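Local coordinates for pmbA-related protein (PDB 1VL4) that is of uncertain function but probably acts as a metallopeptidase, as expected of the PmbA/TldD (peptidase U62) family, at residues Ser409-Phe412 with Leu413-Leu416; Lys86-Glu89 with Glu90-Asn94; Val120-Phe123 with Glu124-Ser127. All blocks are in the same frame, centred on the assembly; numbering follows the deposited sequence.

Interaction 1: Ser409-Phe412 with Leu413-Leu416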
loop_
_atom_site.group_PDB
_atom_site.type_symbol
_atom_site.label_atom_id
_atom_site.label_comp_id
_atom_site.label_asym_id
_atom_site.label_seq_id
_atom_site.Cartn_x
_atom_site.Cartn_y
_atom_site.Cartn_z
ATOM N N SER A 409 -4.360 25.477 4.163
ATOM C CA SER A 409 -5.674 24.885 4.064
ATOM C C SER A 409 -6.576 25.685 3.130
ATOM O O SER A 409 -6.361 26.860 2.885
ATOM C CB SER A 409 -6.298 24.808 5.444
ATOM O OG SER A 409 -6.583 26.107 5.890
ATOM N N GLY A 410 -7.580 25.005 2.597
ATOM C CA GLY A 410 -8.576 25.624 1.778
ATOM C C GLY A 410 -9.400 24.552 1.127
ATOM O O GLY A 410 -9.430 23.401 1.595
ATOM N N ASN A 411 -10.097 24.957 0.074
ATOM C CA ASN A 411 -10.789 24.052 -0.824
ATOM C C ASN A 411 -10.122 24.171 -2.178
ATOM O O ASN A 411 -9.964 25.283 -2.681
ATOM C CB ASN A 411 -12.256 24.442 -0.960
ATOM C CG ASN A 411 -13.074 23.381 -1.682
ATOM O OD1 ASN A 411 -12.991 23.214 -2.915
ATOM N ND2 ASN A 411 -13.883 22.657 -0.916
ATOM N N PHE A 412 -9.764 23.031 -2.759
ATOM C CA PHE A 412 -9.124 22.962 -4.057
ATOM C C PHE A 412 -9.879 23.753 -5.153
ATOM O O PHE A 412 -9.242 24.398 -5.982
ATOM C CB PHE A 412 -8.908 21.493 -4.488
ATOM C CG PHE A 412 -8.015 21.359 -5.693
ATOM C CD1 PHE A 412 -6.655 21.595 -5.586
ATOM C CD2 PHE A 412 -8.552 21.104 -6.954
ATOM C CE1 PHE A 412 -5.832 21.527 -6.727
ATOM C CE2 PHE A 412 -7.755 21.044 -8.071
ATOM C CZ PHE A 412 -6.384 21.275 -7.958
ATOM N N LEU A 413 -11.215 23.732 -5.133
ATOM C CA LEU A 413 -11.989 24.428 -6.156
ATOM C C LEU A 413 -11.860 25.936 -6.017
ATOM O O LEU A 413 -11.705 26.620 -7.017
ATOM C CB LEU A 413 -13.459 24.008 -6.170
ATOM C CG LEU A 413 -13.699 22.515 -6.501
ATOM C CD1 LEU A 413 -15.206 22.196 -6.641
ATOM C CD2 LEU A 413 -12.914 22.085 -7.732
ATOM N N ASP A 414 -11.869 26.434 -4.791
ATOM C CA ASP A 414 -11.628 27.852 -4.528
ATOM C C ASP A 414 -10.214 28.253 -4.929
ATOM O O ASP A 414 -10.003 29.317 -5.442
ATOM C CB ASP A 414 -11.815 28.174 -3.047
ATOM C CG ASP A 414 -13.273 28.147 -2.618
ATOM O OD1 ASP A 414 -14.136 28.650 -3.383
ATOM O OD2 ASP A 414 -13.549 27.637 -1.505
ATOM N N LEU A 415 -9.246 27.405 -4.653
ATOM C CA LEU A 415 -7.890 27.595 -5.160
ATOM C C LEU A 415 -7.875 27.841 -6.675
ATOM O O LEU A 415 -7.258 28.807 -7.135
ATOM C CB LEU A 415 -7.036 26.369 -4.838
ATOM C CG LEU A 415 -5.533 26.556 -5.053
ATOM C CD1 LEU A 415 -4.742 25.811 -3.999
ATOM C CD2 LEU A 415 -5.114 26.134 -6.455
ATOM N N LEU A 416 -8.562 26.967 -7.427
ATOM C CA LEU A 416 -8.674 27.088 -8.866
ATOM C C LEU A 416 -9.271 28.418 -9.245
ATOM O O LEU A 416 -8.836 29.014 -10.240
ATOM C CB LEU A 416 -9.514 25.955 -9.501
ATOM C CG LEU A 416 -8.919 24.541 -9.453
ATOM C CD1 LEU A 416 -9.894 23.474 -10.000
ATOM C CD2 LEU A 416 -7.567 24.481 -10.155
#

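Interaction 2: Lys86-Glu89 with Glu90-Asn94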
loop_
_atom_site.group_PDB
_atom_site.type_symbol
_atom_site.label_atom_id
_atom_site.label_comp_id
_atom_site.label_asym_id
_atom_site.label_seq_id
_atom_site.Cartn_x
_atom_site.Cartn_y
_atom_site.Cartn_z
ATOM N N LYS A 86 -9.293 -24.440 -18.485
ATOM C CA LYS A 86 -9.502 -24.228 -17.046
ATOM C C LYS A 86 -9.667 -22.761 -16.714
ATOM O O LYS A 86 -10.577 -22.395 -15.979
ATOM C CB LYS A 86 -8.369 -24.865 -16.207
ATOM C CG LYS A 86 -8.403 -26.361 -16.348
ATOM C CD LYS A 86 -7.294 -27.133 -15.615
ATOM C CE LYS A 86 -7.440 -28.637 -15.925
ATOM N NZ LYS A 86 -7.197 -29.498 -14.744
ATOM N N CYS A 87 -8.795 -21.917 -17.254
ATOM C CA CYS A 87 -8.930 -20.467 -17.114
ATOM C C CYS A 87 -10.291 -19.917 -17.589
ATOM O O CYS A 87 -10.920 -19.109 -16.900
ATOM C CB CYS A 87 -7.866 -19.783 -17.919
ATOM S SG CYS A 87 -6.229 -19.953 -17.194
ATOM N N PHE A 88 -10.719 -20.357 -18.772
ATOM C CA PHE A 88 -11.978 -19.955 -19.324
ATOM C C PHE A 88 -13.124 -20.419 -18.436
ATOM O O PHE A 88 -14.017 -19.638 -18.100
ATOM C CB PHE A 88 -12.104 -20.477 -20.770
ATOM C CG PHE A 88 -13.453 -20.255 -21.380
ATOM C CD1 PHE A 88 -14.449 -21.202 -21.215
ATOM C CD2 PHE A 88 -13.727 -19.091 -22.115
ATOM C CE1 PHE A 88 -15.716 -21.039 -21.776
ATOM C CE2 PHE A 88 -14.991 -18.912 -22.674
ATOM C CZ PHE A 88 -15.987 -19.896 -22.500
ATOM N N GLU A 89 -13.097 -21.682 -18.041
ATOM C CA GLU A 89 -14.153 -22.238 -17.212
ATOM C C GLU A 89 -14.246 -21.510 -15.854
ATOM O O GLU A 89 -15.340 -21.304 -15.318
ATOM C CB GLU A 89 -13.971 -23.753 -17.029
ATOM C CG GLU A 89 -14.123 -24.607 -18.330
ATOM C CD GLU A 89 -15.498 -24.515 -19.038
ATOM O OE1 GLU A 89 -16.498 -24.056 -18.424
ATOM O OE2 GLU A 89 -15.575 -24.928 -20.228
ATOM N N GLU A 90 -13.108 -21.081 -15.335
ATOM C CA GLU A 90 -13.061 -20.312 -14.095
ATOM C C GLU A 90 -13.733 -18.957 -14.281
ATOM O O GLU A 90 -14.563 -18.542 -13.476
ATOM C CB GLU A 90 -11.608 -20.158 -13.657
ATOM C CG GLU A 90 -11.413 -19.566 -12.284
ATOM C CD GLU A 90 -11.832 -20.475 -11.119
ATOM O OE1 GLU A 90 -12.245 -21.640 -11.289
ATOM O OE2 GLU A 90 -11.784 -19.966 -10.003
ATOM N N ALA A 91 -13.422 -18.272 -15.375
ATOM C CA ALA A 91 -14.015 -16.935 -15.655
ATOM C C ALA A 91 -15.513 -17.087 -15.871
ATOM O O ALA A 91 -16.302 -16.265 -15.404
ATOM C CB ALA A 91 -13.389 -16.306 -16.872
ATOM N N LEU A 92 -15.901 -18.138 -16.582
ATOM C CA LEU A 92 -17.304 -18.380 -16.877
ATOM C C LEU A 92 -18.063 -18.588 -15.554
ATOM O O LEU A 92 -19.146 -18.018 -15.298
ATOM C CB LEU A 92 -17.409 -19.625 -17.765
ATOM C CG LEU A 92 -18.678 -19.768 -18.599
ATOM C CD1 LEU A 92 -18.718 -18.725 -19.684
ATOM C CD2 LEU A 92 -18.784 -21.203 -19.187
ATOM N N SER A 93 -17.465 -19.375 -14.663
ATOM C CA SER A 93 -18.119 -19.637 -13.419
ATOM C C SER A 93 -18.327 -18.352 -12.598
ATOM O O SER A 93 -19.309 -18.231 -11.892
ATOM C CB SER A 93 -17.410 -20.759 -12.631
ATOM O OG SER A 93 -17.793 -20.696 -11.280
ATOM N N ASN A 94 -17.443 -17.383 -12.701
ATOM C CA ASN A 94 -17.626 -16.126 -12.017
ATOM C C ASN A 94 -18.697 -15.190 -12.586
ATOM O O ASN A 94 -18.942 -14.111 -12.023
ATOM C CB ASN A 94 -16.298 -15.386 -11.910
ATOM C CG ASN A 94 -15.274 -16.132 -11.006
ATOM O OD1 ASN A 94 -15.639 -16.951 -10.176
ATOM N ND2 ASN A 94 -14.004 -15.817 -11.186
#

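Interaction 3: Val120-Phe123 with Glu124-Ser127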
loop_
_atom_site.group_PDB
_atom_site.type_symbol
_atom_site.label_atom_id
_atom_site.label_comp_id
_atom_site.label_asym_id
_atom_site.label_seq_id
_atom_site.Cartn_x
_atom_site.Cartn_y
_atom_site.Cartn_z
ATOM N N VAL A 120 11.560 3.860 -26.095
ATOM C CA VAL A 120 12.811 4.240 -26.764
ATOM C C VAL A 120 13.846 3.139 -26.778
ATOM O O VAL A 120 14.520 3.011 -27.756
ATOM C CB VAL A 120 13.345 5.564 -26.185
ATOM C CG1 VAL A 120 14.669 5.964 -26.816
ATOM C CG2 VAL A 120 12.293 6.668 -26.436
ATOM N N GLY A 121 13.983 2.351 -25.719
ATOM C CA GLY A 121 14.931 1.241 -25.718
ATOM C C GLY A 121 16.324 1.544 -25.196
ATOM O O GLY A 121 17.186 0.699 -25.224
ATOM N N ARG A 122 16.570 2.741 -24.706
ATOM C CA ARG A 122 17.904 3.064 -24.244
ATOM C C ARG A 122 18.181 2.692 -22.776
ATOM O O ARG A 122 19.307 2.367 -22.455
ATOM C CB ARG A 122 18.216 4.523 -24.530
ATOM C CG ARG A 122 18.221 4.824 -26.054
ATOM C CD ARG A 122 18.787 6.164 -26.384
ATOM N NE ARG A 122 20.145 6.294 -25.881
ATOM C CZ ARG A 122 21.228 5.797 -26.477
ATOM N NH1 ARG A 122 21.129 5.107 -27.617
ATOM N NH2 ARG A 122 22.432 5.981 -25.922
ATOM N N PHE A 123 17.179 2.710 -21.898
ATOM C CA PHE A 123 17.433 2.316 -20.487
ATOM C C PHE A 123 17.923 0.861 -20.442
ATOM O O PHE A 123 18.834 0.528 -19.689
ATOM C CB PHE A 123 16.173 2.533 -19.584
ATOM C CG PHE A 123 16.075 3.911 -19.019
ATOM C CD1 PHE A 123 16.928 4.302 -17.990
ATOM C CD2 PHE A 123 15.156 4.843 -19.544
ATOM C CE1 PHE A 123 16.886 5.591 -17.483
ATOM C CE2 PHE A 123 15.101 6.112 -19.040
ATOM C CZ PHE A 123 15.943 6.509 -18.012
ATOM N N GLU A 124 17.317 0.015 -21.285
ATOM C CA GLU A 124 17.628 -1.422 -21.413
ATOM C C GLU A 124 19.053 -1.734 -21.785
ATOM O O GLU A 124 19.557 -2.799 -21.454
ATOM C CB GLU A 124 16.788 -2.056 -22.529
ATOM C CG GLU A 124 15.445 -2.498 -22.086
ATOM C CD GLU A 124 14.562 -2.822 -23.275
ATOM O OE1 GLU A 124 14.089 -1.873 -23.947
ATOM O OE2 GLU A 124 14.369 -4.034 -23.541
ATOM N N LYS A 125 19.678 -0.824 -22.510
ATOM C CA LYS A 125 21.083 -0.958 -22.900
ATOM C C LYS A 125 22.119 -0.652 -21.815
ATOM O O LYS A 125 23.270 -1.027 -21.963
ATOM C CB LYS A 125 21.323 -0.057 -24.120
ATOM C CG LYS A 125 20.531 -0.612 -25.343
ATOM C CD LYS A 125 21.066 -0.095 -26.676
ATOM C CE LYS A 125 20.594 1.337 -26.978
ATOM N NZ LYS A 125 19.473 1.334 -27.965
ATOM N N LEU A 126 21.729 0.031 -20.750
ATOM C CA LEU A 126 22.661 0.380 -19.702
ATOM C C LEU A 126 23.089 -0.839 -18.941
ATOM O O LEU A 126 22.302 -1.717 -18.671
ATOM C CB LEU A 126 22.012 1.322 -18.686
ATOM C CG LEU A 126 21.663 2.714 -19.143
ATOM C CD1 LEU A 126 21.096 3.458 -17.952
ATOM C CD2 LEU A 126 22.871 3.446 -19.720
ATOM N N SER A 127 24.324 -0.875 -18.539
ATOM C CA SER A 127 24.766 -1.938 -17.635
ATOM C C SER A 127 24.361 -1.556 -16.214
ATOM O O SER A 127 24.053 -0.397 -15.959
ATOM C CB SER A 127 26.265 -2.026 -17.642
ATOM O OG SER A 127 26.778 -0.901 -16.983
#

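Interaction 1: Ser409-Phe412 with Leu413-Leu416
Asn411 turns its amide back over the start of the helix so that OD1 takes the N-H of Leu413, 2.9 Å from OD1 to N. The donor lies in the carbonyl plane of the amide, on a lone pair, with a C=O...N angle of 141°. With CG anti to the backbone N (chi1 -169°), the side chains of Asn411 and Leu413 run side by side, and OD1 also rests 3.4 Å from Leu413 CB. Asn411 CB is 3.5 Å from Asp414 OD2. This is an N-cap: strand 406-411 ends at Asn411 and helix 412-417 begins, with Leu415 N bonded to Asn411 O (3.0 Å, N-H...O 169°) and Leu416 N to Phe412 O. The amide is fixed at both ends, because ND2 donates to Glu384 OE2 and to Ser382 O. Replacing Asn411 by alanine removes the amide, which would probably leave the Leu413 N-H without its cap and Glu384 without this donor. Phe412 and Leu416, one helical turn apart, meet at a slant. Phe412 CE2 stands 3.8 Å from Leu416 CD1, while CZ of the same ring is 4.1 Å from Leu416 CD2, so both methyls of the fork lie against one end of the ring. Leu247 of helix 241-247 and Met250 of the loop after it also touch the Phe412 side chain, which is buried.

Interaction 2: Lys86-Glu89 with Glu90-Asn94
Phe88 and Leu92 stand one turn apart on the alpha-helix 84-93, where four successive i to i+4 backbone bonds, from Glu90 N to Lys86 O through to Ser93 N to Glu89 O, hold the spacing. Both side chains leave with CG anti to the backbone N, Phe88 at chi1 173° and Leu92 at -158°, and they meet at an oblique angle. Contact is confined to the far end of the ring: Phe88 CE1 lies 4.0 Å from Leu92 CD2, and Phe88 CZ lies 4.1 Å from Leu92 CD1. Phe88 is buried, touched by Leu22 and Leu25 of helix 15-29 and by Val67 of strand 51-69; Leu92 beside it also packs on Val67. Glu89 takes another course, with CG beside its own backbone N and a bend at chi2 (-60°) that brings the chain alongside Leu92. Glu90 also bends at chi2, but its carboxylate lies near the second subunit, where OE2 makes a long, weak ion pair with Arg41 of that subunit. Asn94 ND2 bonds to Asp57 of the same neighbour. On the flank of Leu92, Glu89 OE1 comes to 3.7 Å from the CD2 methyl.

Interaction 3: Val120-Phe123 with Glu124-Ser127
Backbone hydrogen bonds define the turn at Arg122-Leu126: Lys125 N reaches Arg122 O at 3.2 Å, and Leu126 N reaches Phe123 O at 3.1 Å. Both join residues three apart, and in both the donor sits above the carbonyl plane, by 68° and 56°. The first is also bent at the hydrogen, with an N-H...O angle of 137°. The turn leads to Ser127, which N-caps helix 128-143.

Among the apolar contacts, Leu126 CD1 lies 4.3 Å from Phe123 CD1, a loose approach. Both side chains also touch Tyr156 of strand 148-167, which ties the turn to the long antiparallel sheet.

Polar and charged groups occupy the more exposed positions. The Lys125 chain, bent at chi3 and chi4, curls back over Gly121 so that Lys125 NZ is 3.6 Å from Gly121 O, and Lys125 CE packs 3.9 Å from Arg122 NH1. Gly121 has positive phi, where a CB would collide with the carbonyl oxygen of Val120. Glu124 OE1 comes to 3.7 Å from Gly121 CA.

The like-charged ends of Arg122 and Lys125 are close, with Arg122 NH1 4.1 Å from Lys125 NZ. Arg122 NE forms a salt bridge with Glu206, whose negative charge would probably offset part of that repulsion and make the proximity of the two cations tolerable.

How the interactions relate
The three contacts are local and come along the chain in the order interaction 2, interaction 3, interaction 1. None touches another. The centres of interactions 2 and 3 lie about 39 Å apart, those of interactions 1 and 3 about 42 Å, and those of interactions 1 and 2 about 47 Å. Interactions 2 and 3 are joined through the six-stranded antiparallel sheet, since helix 84-93 packs on strand 51-69 and the turn before helix 128-143 packs on strand 148-167. Interaction 1 belongs to the separate mixed beta-sheet of the C-terminal domain, across the chain's centre from interaction 3. Only interaction 2 reaches the second subunit, so the three sample a dimer contact, a helix lead-in and a strand-to-helix junction.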